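Local coordinates for uncharacterized protein (Danio rerio, PDB 5HBA), which probably serves as the A subunit of complement C1q, whose globular heads recognise targets and start the classical complement pathway in innate immunity, at residues A5-R10 with Y123-G128; V22-K27 with V104-F109; E59-L64 with P108-G113. All blocks are in the same frame, centred on the assembly; numbering follows the deposited sequence.

Contact 1. Residues A5-R10 with Y123-G128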
ATOM      1  N   ALA A   5       3.307 -16.128  -1.903  1.00 28.75           N
ATOM      2  CA  ALA A   5       2.296 -15.072  -1.868  1.00 27.85           C
ATOM      3  C   ALA A   5       1.456 -15.324  -0.631  1.00 31.46           C
ATOM      4  O   ALA A   5       0.892 -16.417  -0.480  1.00 28.18           O
ATOM      5  CB  ALA A   5       1.404 -15.129  -3.108  1.00 26.41           C
ATOM      6  N   PHE A   6       1.357 -14.328   0.246  1.00 26.83           N
ATOM      7  CA  PHE A   6       0.565 -14.489   1.460  1.00 24.16           C
ATOM      8  C   PHE A   6      -0.254 -13.255   1.819  1.00 27.14           C
ATOM      9  O   PHE A   6       0.073 -12.122   1.433  1.00 25.44           O
ATOM     10  CB  PHE A   6       1.457 -14.865   2.650  1.00 25.51           C
ATOM     11  CG  PHE A   6       2.281 -13.721   3.170  1.00 23.96           C
ATOM     12  CD1 PHE A   6       1.762 -12.849   4.126  1.00 24.18           C
ATOM     13  CD2 PHE A   6       3.572 -13.517   2.710  1.00 27.12           C
ATOM     14  CE1 PHE A   6       2.513 -11.777   4.596  1.00 26.71           C
ATOM     15  CE2 PHE A   6       4.340 -12.449   3.180  1.00 26.41           C
ATOM     16  CZ  PHE A   6       3.805 -11.574   4.125  1.00 25.61           C
ATOM     17  N   SER A   7      -1.308 -13.499   2.588  1.00 21.71           N
ATOM     18  CA  SER A   7      -2.129 -12.447   3.153  1.00 23.94           C
ATOM     19  C   SER A   7      -2.638 -12.954   4.494  1.00 25.88           C
ATOM     20  O   SER A   7      -3.382 -13.955   4.556  1.00 25.20           O
ATOM     21  CB  SER A   7      -3.299 -12.131   2.219  1.00 24.17           C
ATOM     22  OG  SER A   7      -4.088 -11.087   2.751  1.00 24.71           O
ATOM     23  N   VAL A   8      -2.223 -12.289   5.568  1.00 21.85           N
ATOM     24  CA  VAL A   8      -2.603 -12.708   6.921  1.00 24.05           C
ATOM     25  C   VAL A   8      -3.304 -11.582   7.673  1.00 24.63           C
ATOM     26  O   VAL A   8      -2.968 -10.405   7.505  1.00 20.62           O
ATOM     27  CB  VAL A   8      -1.377 -13.223   7.727  1.00 25.29           C
ATOM     28  CG1 VAL A   8      -0.888 -14.543   7.143  1.00 21.49           C
ATOM     29  CG2 VAL A   8      -0.245 -12.177   7.707  1.00 21.84           C
ATOM     30  N   LEU A   9      -4.289 -11.953   8.491  1.00 22.94           N
ATOM     31  CA  LEU A   9      -5.138 -10.984   9.179  1.00 23.08           C
ATOM     32  C   LEU A   9      -5.070 -11.129  10.697  1.00 23.58           C
ATOM     33  O   LEU A   9      -5.061 -12.242  11.236  1.00 21.22           O
ATOM     34  CB  LEU A   9      -6.590 -11.146   8.703  1.00 23.01           C
ATOM     35  CG  LEU A   9      -7.745 -10.501   9.481  1.00 22.96           C
ATOM     36  CD1 LEU A   9      -7.728  -8.979   9.408  1.00 27.49           C
ATOM     37  CD2 LEU A   9      -9.079 -11.042   8.981  1.00 23.88           C
ATOM     38  N   ARG A  10      -5.016  -9.998  11.386  1.00 20.56           N
ATOM     39  CA  ARG A  10      -5.116 -10.000  12.838  1.00 23.94           C
ATOM     40  C   ARG A  10      -6.378  -9.251  13.206  1.00 24.94           C
ATOM     41  O   ARG A  10      -6.484  -8.057  12.917  1.00 21.36           O
ATOM     42  CB  ARG A  10      -3.919  -9.300  13.491  1.00 23.36           C
ATOM     43  CG  ARG A  10      -4.017  -9.301  15.022  1.00 24.90           C
ATOM     44  CD  ARG A  10      -2.952  -8.440  15.694  1.00 22.17           C
ATOM     45  NE  ARG A  10      -3.176  -8.416  17.136  1.00 24.26           N
ATOM     46  CZ  ARG A  10      -2.587  -9.240  18.002  1.00 28.13           C
ATOM     47  NH1 ARG A  10      -1.711 -10.144  17.570  1.00 22.82           N
ATOM     48  NH2 ARG A  10      -2.863  -9.146  19.300  1.00 25.38           N
ATOM     49  N   TYR A 123      -5.639  -4.095  14.756  1.00 23.75           N
ATOM     50  CA  TYR A 123      -6.174  -4.712  13.558  1.00 22.70           C
ATOM     51  C   TYR A 123      -5.080  -4.628  12.513  1.00 23.33           C
ATOM     52  O   TYR A 123      -4.489  -3.564  12.329  1.00 22.94           O
ATOM     53  CB  TYR A 123      -7.394  -3.936  13.093  1.00 23.46           C
ATOM     54  CG  TYR A 123      -8.023  -4.426  11.810  1.00 28.25           C
ATOM     55  CD1 TYR A 123      -8.927  -5.487  11.814  1.00 31.07           C
ATOM     56  CD2 TYR A 123      -7.747  -3.799  10.598  1.00 27.98           C
ATOM     57  CE1 TYR A 123      -9.530  -5.918  10.634  1.00 29.43           C
ATOM     58  CE2 TYR A 123      -8.335  -4.227   9.419  1.00 28.59           C
ATOM     59  CZ  TYR A 123      -9.220  -5.285   9.446  1.00 29.54           C
ATOM     60  OH  TYR A 123      -9.806  -5.709   8.278  1.00 36.43           O
ATOM     61  N   ALA A 124      -4.771  -5.740  11.852  1.00 23.04           N
ATOM     62  CA  ALA A 124      -3.685  -5.705  10.872  1.00 22.14           C
ATOM     63  C   ALA A 124      -3.866  -6.689   9.727  1.00 22.34           C
ATOM     64  O   ALA A 124      -4.239  -7.838   9.949  1.00 24.71           O
ATOM     65  CB  ALA A 124      -2.326  -5.931  11.573  1.00 22.87           C
ATOM     66  N   VAL A 125      -3.608  -6.218   8.508  1.00 21.53           N
ATOM     67  CA  VAL A 125      -3.521  -7.070   7.327  1.00 21.80           C
ATOM     68  C   VAL A 125      -2.087  -6.961   6.805  1.00 23.50           C
ATOM     69  O   VAL A 125      -1.598  -5.862   6.555  1.00 21.66           O
ATOM     70  CB  VAL A 125      -4.535  -6.638   6.228  1.00 25.34           C
ATOM     71  CG1 VAL A 125      -4.391  -7.517   4.989  1.00 23.85           C
ATOM     72  CG2 VAL A 125      -5.981  -6.729   6.754  1.00 23.90           C
ATOM     73  N   PHE A 126      -1.400  -8.093   6.689  1.00 21.83           N
ATOM     74  CA  PHE A 126      -0.001  -8.111   6.268  1.00 21.27           C
ATOM     75  C   PHE A 126       0.051  -8.954   5.005  1.00 23.41           C
ATOM     76  O   PHE A 126      -0.391 -10.113   5.006  1.00 22.37           O
ATOM     77  CB  PHE A 126       0.851  -8.753   7.371  1.00 20.16           C
ATOM     78  CG  PHE A 126       2.343  -8.647   7.163  1.00 24.01           C
ATOM     79  CD1 PHE A 126       2.894  -7.694   6.306  1.00 23.13           C
ATOM     80  CD2 PHE A 126       3.204  -9.514   7.836  1.00 21.95           C
ATOM     81  CE1 PHE A 126       4.273  -7.601   6.133  1.00 22.57           C
ATOM     82  CE2 PHE A 126       4.590  -9.422   7.667  1.00 26.89           C
ATOM     83  CZ  PHE A 126       5.123  -8.467   6.807  1.00 23.27           C
ATOM     84  N   ASN A 127       0.573  -8.369   3.928  1.00 20.02           N
ATOM     85  CA  ASN A 127       0.600  -9.021   2.619  1.00 22.74           C
ATOM     86  C   ASN A 127       2.002  -9.077   2.025  1.00 24.92           C
ATOM     87  O   ASN A 127       2.840  -8.203   2.290  1.00 27.19           O
ATOM     88  CB  ASN A 127      -0.310  -8.271   1.645  1.00 23.91           C
ATOM     89  CG  ASN A 127      -1.727  -8.152   2.154  1.00 23.84           C
ATOM     90  OD1 ASN A 127      -2.325  -9.136   2.597  1.00 23.64           O
ATOM     91  ND2 ASN A 127      -2.278  -6.939   2.097  1.00 21.48           N
ATOM     92  N   GLY A 128       2.257 -10.087   1.198  1.00 24.17           N
ATOM     93  CA  GLY A 128       3.559 -10.202   0.560  1.00 21.90           C
ATOM     94  C   GLY A 128       3.605 -11.215  -0.567  1.00 23.85           C
ATOM     95  O   GLY A 128       2.819 -12.160  -0.591  1.00 26.61           O
TER

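Contact 2. Residues V22-K27 with V104-F109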
ATOM      1  N   VAL A  22       4.083  -8.846  15.393  1.00 21.16           N
ATOM      2  CA  VAL A  22       2.626  -8.961  15.389  1.00 19.79           C
ATOM      3  C   VAL A  22       2.256 -10.377  15.001  1.00 22.19           C
ATOM      4  O   VAL A  22       2.769 -10.902  13.995  1.00 21.21           O
ATOM      5  CB  VAL A  22       1.980  -8.006  14.370  1.00 21.83           C
ATOM      6  CG1 VAL A  22       0.445  -8.188  14.365  1.00 21.84           C
ATOM      7  CG2 VAL A  22       2.351  -6.560  14.678  1.00 18.35           C
ATOM      8  N   THR A  23       1.381 -11.005  15.782  1.00 21.14           N
ATOM      9  CA  THR A  23       0.876 -12.335  15.427  1.00 24.92           C
ATOM     10  C   THR A  23      -0.540 -12.213  14.843  1.00 24.11           C
ATOM     11  O   THR A  23      -1.216 -11.192  15.042  1.00 23.78           O
ATOM     12  CB  THR A  23       0.941 -13.329  16.616  1.00 23.74           C
ATOM     13  OG1 THR A  23       0.113 -12.859  17.683  1.00 22.04           O
ATOM     14  CG2 THR A  23       2.391 -13.468  17.129  1.00 22.59           C
ATOM     15  N   PHE A  24      -0.975 -13.228  14.101  1.00 22.65           N
ATOM     16  CA  PHE A  24      -2.216 -13.131  13.325  1.00 22.25           C
ATOM     17  C   PHE A  24      -3.121 -14.333  13.612  1.00 26.55           C
ATOM     18  O   PHE A  24      -2.624 -15.408  13.922  1.00 26.04           O
ATOM     19  CB  PHE A  24      -1.883 -13.059  11.827  1.00 20.30           C
ATOM     20  CG  PHE A  24      -0.968 -11.902  11.453  1.00 24.94           C
ATOM     21  CD1 PHE A  24       0.410 -12.025  11.546  1.00 21.81           C
ATOM     22  CD2 PHE A  24      -1.497 -10.694  11.001  1.00 23.01           C
ATOM     23  CE1 PHE A  24       1.253 -10.968  11.205  1.00 22.70           C
ATOM     24  CE2 PHE A  24      -0.666  -9.624  10.666  1.00 22.84           C
ATOM     25  CZ  PHE A  24       0.713  -9.755  10.767  1.00 20.92           C
ATOM     26  N   ASN A  25      -4.438 -14.161  13.519  1.00 25.75           N
ATOM     27  CA  ASN A  25      -5.358 -15.273  13.797  1.00 30.38           C
ATOM     28  C   ASN A  25      -6.171 -15.750  12.585  1.00 28.78           C
ATOM     29  O   ASN A  25      -7.069 -16.581  12.724  1.00 33.97           O
ATOM     30  CB  ASN A  25      -6.289 -14.962  14.983  1.00 25.03           C
ATOM     31  CG  ASN A  25      -7.193 -13.777  14.724  1.00 30.84           C
ATOM     32  OD1 ASN A  25      -6.797 -12.802  14.075  1.00 29.69           O
ATOM     33  ND2 ASN A  25      -8.412 -13.840  15.246  1.00 26.08           N
ATOM     34  N   ASP A  26      -5.851 -15.236  11.398  1.00 25.15           N
ATOM     35  CA  ASP A  26      -6.525 -15.681  10.179  1.00 30.41           C
ATOM     36  C   ASP A  26      -5.578 -15.637   8.988  1.00 30.31           C
ATOM     37  O   ASP A  26      -4.974 -14.601   8.703  1.00 29.03           O
ATOM     38  CB  ASP A  26      -7.767 -14.822   9.901  1.00 28.66           C
ATOM     39  CG  ASP A  26      -8.710 -15.463   8.898  1.00 35.17           C
ATOM     40  OD1 ASP A  26      -8.288 -16.403   8.182  1.00 34.63           O
ATOM     41  OD2 ASP A  26      -9.880 -15.028   8.827  1.00 41.13           O
ATOM     42  N   LYS A  27      -5.437 -16.765   8.301  1.00 27.70           N
ATOM     43  CA  LYS A  27      -4.591 -16.823   7.110  1.00 30.39           C
ATOM     44  C   LYS A  27      -5.472 -16.821   5.862  1.00 34.07           C
ATOM     45  O   LYS A  27      -6.213 -17.774   5.602  1.00 34.13           O
ATOM     46  CB  LYS A  27      -3.677 -18.061   7.160  1.00 34.27           C
ATOM     47  CG  LYS A  27      -2.635 -18.141   6.049  1.00 33.21           C
ATOM     48  CD  LYS A  27      -1.857 -19.466   6.097  1.00 36.90           C
ATOM     49  CE  LYS A  27      -0.845 -19.488   7.223  1.00 31.43           C
ATOM     50  NZ  LYS A  27       0.390 -20.262   6.854  1.00 35.06           N
ATOM     51  N   VAL A 104      10.925 -11.856   7.886  1.00 26.88           N
ATOM     52  CA  VAL A 104      10.350 -10.512   7.747  1.00 23.42           C
ATOM     53  C   VAL A 104       9.092 -10.431   8.598  1.00 29.36           C
ATOM     54  O   VAL A 104       8.305 -11.391   8.659  1.00 24.38           O
ATOM     55  CB  VAL A 104      10.033 -10.160   6.277  1.00 25.67           C
ATOM     56  CG1 VAL A 104       9.466  -8.738   6.166  1.00 23.33           C
ATOM     57  CG2 VAL A 104      11.292 -10.279   5.413  1.00 25.23           C
ATOM     58  N   TRP A 105       8.907  -9.304   9.279  1.00 25.33           N
ATOM     59  CA  TRP A 105       7.743  -9.167  10.139  1.00 24.29           C
ATOM     60  C   TRP A 105       7.404  -7.705  10.380  1.00 23.99           C
ATOM     61  O   TRP A 105       8.144  -6.806   9.963  1.00 25.94           O
ATOM     62  CB  TRP A 105       7.968  -9.909  11.465  1.00 23.96           C
ATOM     63  CG  TRP A 105       8.989  -9.279  12.411  1.00 24.32           C
ATOM     64  CD1 TRP A 105       8.707  -8.500  13.497  1.00 25.78           C
ATOM     65  CD2 TRP A 105      10.424  -9.418  12.383  1.00 23.11           C
ATOM     66  NE1 TRP A 105       9.871  -8.130  14.135  1.00 27.74           N
ATOM     67  CE2 TRP A 105      10.945  -8.683  13.471  1.00 25.61           C
ATOM     68  CE3 TRP A 105      11.327 -10.085  11.543  1.00 24.76           C
ATOM     69  CZ2 TRP A 105      12.309  -8.589  13.747  1.00 28.19           C
ATOM     70  CZ3 TRP A 105      12.692  -9.989  11.811  1.00 29.04           C
ATOM     71  CH2 TRP A 105      13.167  -9.252  12.908  1.00 29.27           C
ATOM     72  N   ILE A 106       6.336  -7.486  11.106  1.00 21.02           N
ATOM     73  CA  ILE A 106       5.989  -6.222  11.664  1.00 23.52           C
ATOM     74  C   ILE A 106       5.862  -6.303  13.144  1.00 21.35           C
ATOM     75  O   ILE A 106       5.543  -7.273  13.714  1.00 25.34           O
ATOM     76  CB  ILE A 106       4.727  -5.623  11.048  1.00 21.87           C
ATOM     77  CG1 ILE A 106       3.502  -6.518  11.282  1.00 18.33           C
ATOM     78  CG2 ILE A 106       4.952  -5.385   9.584  1.00 20.91           C
ATOM     79  CD1 ILE A 106       2.200  -6.010  10.719  1.00 21.26           C
ATOM     80  N   GLU A 107       6.069  -5.175  13.723  1.00 20.10           N
ATOM     81  CA  GLU A 107       6.349  -4.893  15.121  1.00 24.23           C
ATOM     82  C   GLU A 107       5.837  -3.498  15.499  1.00 22.05           C
ATOM     83  O   GLU A 107       6.113  -2.503  14.805  1.00 25.35           O
ATOM     84  CB  GLU A 107       7.852  -5.097  15.395  1.00 27.21           C
ATOM     85  CG  GLU A 107       8.317  -4.918  16.802  1.00 32.40           C
ATOM     86  CD  GLU A 107       9.814  -5.197  16.939  1.00 33.75           C
ATOM     87  OE1 GLU A 107      10.470  -5.492  15.909  1.00 35.68           O
ATOM     88  OE2 GLU A 107      10.334  -5.112  18.067  1.00 40.50           O
ATOM     89  N   PRO A 108       4.964  -3.454  16.479  1.00 22.77           N
ATOM     90  CA  PRO A 108       4.533  -2.154  16.993  1.00 22.11           C
ATOM     91  C   PRO A 108       5.562  -1.589  17.964  1.00 22.73           C
ATOM     92  O   PRO A 108       6.311  -2.358  18.584  1.00 22.88           O
ATOM     93  CB  PRO A 108       3.235  -2.477  17.753  1.00 23.04           C
ATOM     94  CG  PRO A 108       2.941  -3.945  17.481  1.00 22.88           C
ATOM     95  CD  PRO A 108       4.255  -4.571  17.131  1.00 23.03           C
ATOM     96  N   PHE A 109       5.602  -0.265  18.076  1.00 23.20           N
ATOM     97  CA  PHE A 109       6.377   0.411  19.116  1.00 28.70           C
ATOM     98  C   PHE A 109       5.648   1.671  19.594  1.00 27.14           C
ATOM     99  O   PHE A 109       4.697   2.123  18.953  1.00 26.41           O
ATOM    100  CB  PHE A 109       7.812   0.709  18.659  1.00 26.75           C
ATOM    101  CG  PHE A 109       7.927   1.711  17.532  1.00 27.52           C
ATOM    102  CD1 PHE A 109       7.688   1.336  16.214  1.00 25.87           C
ATOM    103  CD2 PHE A 109       8.351   3.019  17.788  1.00 29.32           C
ATOM    104  CE1 PHE A 109       7.824   2.258  15.175  1.00 26.28           C
ATOM    105  CE2 PHE A 109       8.505   3.948  16.750  1.00 26.34           C
ATOM    106  CZ  PHE A 109       8.237   3.570  15.446  1.00 27.50           C
TER
HETATM  107  O   HOH W   1       4.523  -9.869  11.821  1.00 21.93           O

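Contact 3. Residues E59-L64 with P108-G113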
ATOM      1  N   GLU A  59      -6.435   2.187  18.326  1.00 35.04           N
ATOM      2  CA  GLU A  59      -6.970   3.426  18.882  1.00 38.40           C
ATOM      3  C   GLU A  59      -5.805   4.321  19.318  1.00 38.74           C
ATOM      4  O   GLU A  59      -4.890   3.864  20.010  1.00 38.44           O
ATOM      5  CB  GLU A  59      -7.896   3.119  20.068  1.00 42.17           C
ATOM      6  CG  GLU A  59      -8.529   4.342  20.733  1.00 49.73           C
ATOM      7  CD  GLU A  59      -9.812   4.794  20.050  1.00 57.24           C
ATOM      8  OE1 GLU A  59     -10.063   4.366  18.899  1.00 55.54           O
ATOM      9  OE2 GLU A  59     -10.571   5.577  20.669  1.00 59.40           O
ATOM     10  N   GLY A  60      -5.817   5.583  18.892  1.00 36.28           N
ATOM     11  CA  GLY A  60      -4.757   6.507  19.253  1.00 36.97           C
ATOM     12  C   GLY A  60      -3.511   6.317  18.404  1.00 36.49           C
ATOM     13  O   GLY A  60      -3.575   5.726  17.323  1.00 35.56           O
ATOM     14  N   ARG A  61      -2.379   6.815  18.898  1.00 35.92           N
ATOM     15  CA  ARG A  61      -1.111   6.756  18.172  1.00 34.77           C
ATOM     16  C   ARG A  61      -0.732   5.319  17.786  1.00 34.05           C
ATOM     17  O   ARG A  61      -0.776   4.409  18.620  1.00 32.64           O
ATOM     18  CB  ARG A  61       0.011   7.382  19.011  1.00 38.96           C
ATOM     19  CG  ARG A  61       1.362   7.449  18.296  1.00 40.41           C
ATOM     20  CD  ARG A  61       2.505   7.007  19.204  1.00 42.00           C
ATOM     21  NE  ARG A  61       2.318   5.634  19.651  1.00 41.38           N
ATOM     22  CZ  ARG A  61       2.359   5.242  20.924  1.00 42.56           C
ATOM     23  NH1 ARG A  61       2.154   3.963  21.228  1.00 42.56           N
ATOM     24  NH2 ARG A  61       2.605   6.124  21.889  1.00 41.58           N
ATOM     25  N   LEU A  62      -0.375   5.124  16.517  1.00 27.24           N
ATOM     26  CA  LEU A  62       0.058   3.816  16.028  1.00 31.71           C
ATOM     27  C   LEU A  62       1.372   3.933  15.275  1.00 30.55           C
ATOM     28  O   LEU A  62       1.464   4.640  14.264  1.00 25.37           O
ATOM     29  CB  LEU A  62      -1.000   3.158  15.128  1.00 28.37           C
ATOM     30  CG  LEU A  62      -0.582   1.810  14.508  1.00 32.07           C
ATOM     31  CD1 LEU A  62      -0.135   0.795  15.565  1.00 25.12           C
ATOM     32  CD2 LEU A  62      -1.709   1.226  13.672  1.00 28.92           C
ATOM     33  N   CYS A  63       2.384   3.242  15.791  1.00 25.07           N
ATOM     34  CA  CYS A  63       3.684   3.156  15.147  1.00 26.19           C
ATOM     35  C   CYS A  63       4.017   1.685  14.885  1.00 26.73           C
ATOM     36  O   CYS A  63       3.908   0.843  15.786  1.00 23.99           O
ATOM     37  CB  CYS A  63       4.753   3.774  16.041  1.00 28.20           C
ATOM     38  SG  CYS A  63       4.870   5.574  15.926  1.00 32.86           S
ATOM     39  N   LEU A  64       4.407   1.381  13.650  1.00 23.58           N
ATOM     40  CA  LEU A  64       4.822   0.037  13.282  1.00 20.53           C
ATOM     41  C   LEU A  64       6.132   0.065  12.514  1.00 25.29           C
ATOM     42  O   LEU A  64       6.393   0.982  11.712  1.00 22.41           O
ATOM     43  CB  LEU A  64       3.735  -0.656  12.455  1.00 25.11           C
ATOM     44  CG  LEU A  64       2.503  -1.141  13.225  1.00 25.73           C
ATOM     45  CD1 LEU A  64       1.320  -1.189  12.309  1.00 26.32           C
ATOM     46  CD2 LEU A  64       2.736  -2.545  13.808  1.00 23.82           C
ATOM     47  N   PRO A 108       4.964  -3.454  16.479  1.00 22.77           N
ATOM     48  CA  PRO A 108       4.533  -2.154  16.993  1.00 22.11           C
ATOM     49  C   PRO A 108       5.562  -1.589  17.964  1.00 22.73           C
ATOM     50  O   PRO A 108       6.311  -2.358  18.584  1.00 22.88           O
ATOM     51  CB  PRO A 108       3.235  -2.477  17.753  1.00 23.04           C
ATOM     52  CG  PRO A 108       2.941  -3.945  17.481  1.00 22.88           C
ATOM     53  CD  PRO A 108       4.255  -4.571  17.131  1.00 23.03           C
ATOM     54  N   PHE A 109       5.602  -0.265  18.076  1.00 23.20           N
ATOM     55  CA  PHE A 109       6.377   0.411  19.116  1.00 28.70           C
ATOM     56  C   PHE A 109       5.648   1.671  19.594  1.00 27.14           C
ATOM     57  O   PHE A 109       4.697   2.123  18.953  1.00 26.41           O
ATOM     58  CB  PHE A 109       7.812   0.709  18.659  1.00 26.75           C
ATOM     59  CG  PHE A 109       7.927   1.711  17.532  1.00 27.52           C
ATOM     60  CD1 PHE A 109       7.688   1.336  16.214  1.00 25.87           C
ATOM     61  CD2 PHE A 109       8.351   3.019  17.788  1.00 29.32           C
ATOM     62  CE1 PHE A 109       7.824   2.258  15.175  1.00 26.28           C
ATOM     63  CE2 PHE A 109       8.505   3.948  16.750  1.00 26.34           C
ATOM     64  CZ  PHE A 109       8.237   3.570  15.446  1.00 27.50           C
ATOM     65  N   ALA A 110       6.049   2.197  20.746  1.00 29.42           N
ATOM     66  CA  ALA A 110       5.481   3.448  21.232  1.00 36.12           C
ATOM     67  C   ALA A 110       6.376   4.595  20.765  1.00 34.92           C
ATOM     68  O   ALA A 110       7.421   4.873  21.364  1.00 40.14           O
ATOM     69  CB  ALA A 110       5.353   3.440  22.743  1.00 36.25           C
ATOM     70  N   GLY A 111       5.960   5.240  19.680  1.00 36.03           N
ATOM     71  CA  GLY A 111       6.730   6.299  19.047  1.00 33.48           C
ATOM     72  C   GLY A 111       6.985   7.535  19.888  1.00 33.97           C
ATOM     73  O   GLY A 111       7.843   8.343  19.547  1.00 35.74           O
ATOM     74  N   ASP A 112       6.235   7.705  20.971  1.00 34.96           N
ATOM     75  CA  ASP A 112       6.515   8.787  21.913  1.00 38.69           C
ATOM     76  C   ASP A 112       5.978   8.420  23.303  1.00 37.88           C
ATOM     77  O   ASP A 112       5.533   7.287  23.518  1.00 35.60           O
ATOM     78  CB  ASP A 112       5.959  10.135  21.407  1.00 33.50           C
ATOM     79  CG  ASP A 112       4.429  10.153  21.302  1.00 41.00           C
ATOM     80  OD1 ASP A 112       3.789   9.097  21.500  1.00 39.00           O
ATOM     81  OD2 ASP A 112       3.860  11.234  21.005  1.00 43.44           O
ATOM     82  N   GLY A 113       6.027   9.366  24.239  1.00 38.09           N
ATOM     83  CA  GLY A 113       5.542   9.112  25.587  1.00 38.47           C
ATOM     84  C   GLY A 113       6.586   8.393  26.424  1.00 35.30           C
ATOM     85  O   GLY A 113       7.653   8.030  25.922  1.00 36.30           O
TER
HETATM   86  O   HOH W   2       2.154   2.190  18.491  1.00 36.14           O

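Contact 1. Residues A5-R10 with Y123-G128
Ser7 and Asn127 share the short side-chain bond of this antiparallel strand pair. Ser7 OG donates to Asn127 OD1 at 2.6 Å. With OG anti to the backbone N of Ser7 (chi1 -179°), the hydroxyl reaches across to the amide on the neighbouring strand. The other end of that amide is also held: Asn127 ND2 bonds to the carbonyl of Gly93 in the second subunit. Six backbone bonds join the strands, in pairs at Phe6 with Gly128, Val8 with Phe126 and Arg10 with Ala124. The shortest include Phe6 N to Gly128 O at 2.7 Å. The guanidinium of Arg10 leads away to the carbonyls of Thr23 and Ser14.

Phe6, Val8 and Phe126 pack on one face of the sheet. The Phe6 ring lies over Gly128, with CA 4.0 Å from the ring centroid in a CH-pi contact. Gly128 has no side chain, and the ring lies close over it. The far edge of Phe6 meets the face of Phe126 in a T-shaped stack, planes at 78°, with CE1 4.0 Å from Phe126 CD2. Val8 runs alongside Phe126, and its CG2 touches Phe126 CB at 3.6 Å. On the Ser7 face, Leu9 CD1 touches both Tyr123 CE1 at 3.8 Å and Val125 CG2 at 3.9 Å.

Strand 5-10 thus lies beside strand 120-133 near the other end of the chain. Such pairing of first and last strands belongs to the jelly-roll beta sandwich of C1q domains, here with the Asn127 face turned to the second subunit.

Contact 2. Residues V22-K27 with V104-F109
Ile106 carries most of this contact, and Val22 is its main partner. The backbones meet first. Val22 N donates to Ile106 O at 2.7 Å, and the N-H points almost straight at the oxygen (170°). Water 1 probably makes a second link. It accepts from Ile106 N at 3.1 Å and lies 3.0 Å from Val22 O, to which it can donate. This water has several acceptors to serve, more than its protons can satisfy at once. The loop residue and the strand residue are therefore joined directly and probably also through water.

The Ile106 side chain continues the contact on the apolar side. Its CG1 sits between the backbone N and the carbonyl carbon (chi1 61°), and the chain then extends fully to CD1. Ile106 CG1 meets Val22 CG2 at 3.6 Å, with the two side chains at a slant to each other. Ile106 CD1 goes further and reaches the rim of the Phe24 ring, near its plane, 4.0 Å from Phe24 CZ. The Phe24 and Ile106 side chains cross at about a right angle. Val22 CG1 sits over one face of the Phe24 ring, toward its rim.

Glu107 meets Val22 only by its backbone: Glu107 N lies 4.1 Å from Val22 CG2. Pro108 returns to the contact with its ring, and Pro108 CD lies 3.7 Å from Val22 CG2. That one methyl branch of Val22 therefore packs against both Ile106 and Pro108.

Phe24 and Val22 also touch strands 5-10 and 120-133, which places this contact inside the beta sandwich. Its chemistry implies a buried, mainly apolar join, in which Val22 N is met by the Ile106 carbonyl, and Val22 O probably by the bridging water.

Contact 3. Residues E59-L64 with P108-G113
Cys63 and Phe109 form the tight part of this contact. Cys63 CB stands over the centre of the Phe109 ring, 3.5 Å from the centroid and only 14° off the ring normal. Phe109 CG lies between its own backbone N and carbonyl carbon (chi1 66°), which folds the ring back against Cys63. Cys63 SG, joined to Cys79 in a disulfide, sits obliquely 4.4 Å from the centroid of the Phe109 ring. Phe109 N donates to Cys63 O at 3.1 Å, from above the carbonyl plane. Beside this, Leu64 CD2 touches Pro108 CG at 3.9 Å. The CA of Gly111 comes close to Cys63 SG.

The other side is looser and more open. Arg61 bends at chi2 and chi3 and lays one face of its guanidinium over the backbone at Ala110 and Gly111. Arg61 NH1 is 3.4 Å from Ala110 CA. At the guanidinium edge, Arg61 NH2 forms a salt bridge with OD1 of the exposed Asp112 at 3.2 Å, the two planes 79° apart. Water 2 accepts from Arg61 NH1 and Cys63 N and donates to Phe109 O at 2.6 Å. An alanine in place of Arg61 would remove the guanidinium and would probably leave Asp112 without its charged mate and the Ala110-Gly111 turn uncovered.

The contact lies where strands 62-68 and 103-109 meet near one end of the five-stranded sheet. Strand 75-80 flanks it through Cys79 and Ser77, and strand 48-59 of the other sheet packs on Leu64.

Contact 1 pairs the first and last strands of the chain in one sheet. Contact 2 joins the loop before strand 26-30 to strand 103-109 of the other sheet. Contact 3 lies further along that strand, where it meets 62-68. Contacts 1 and 2 have centres 8 Å apart and touch. Contacts 2 and 3 are 15 Å apart by centres and share Pro108 and Phe109. Contacts 1 and 3 are 19 Å apart by centres and do not touch. In sequence, both other contacts fall between the two strands of contact 1. Contact 2 bridges the two sheets of the C1q sandwich, while contact 1 pairs strands beside the second subunit and contact 3 at a partly exposed end.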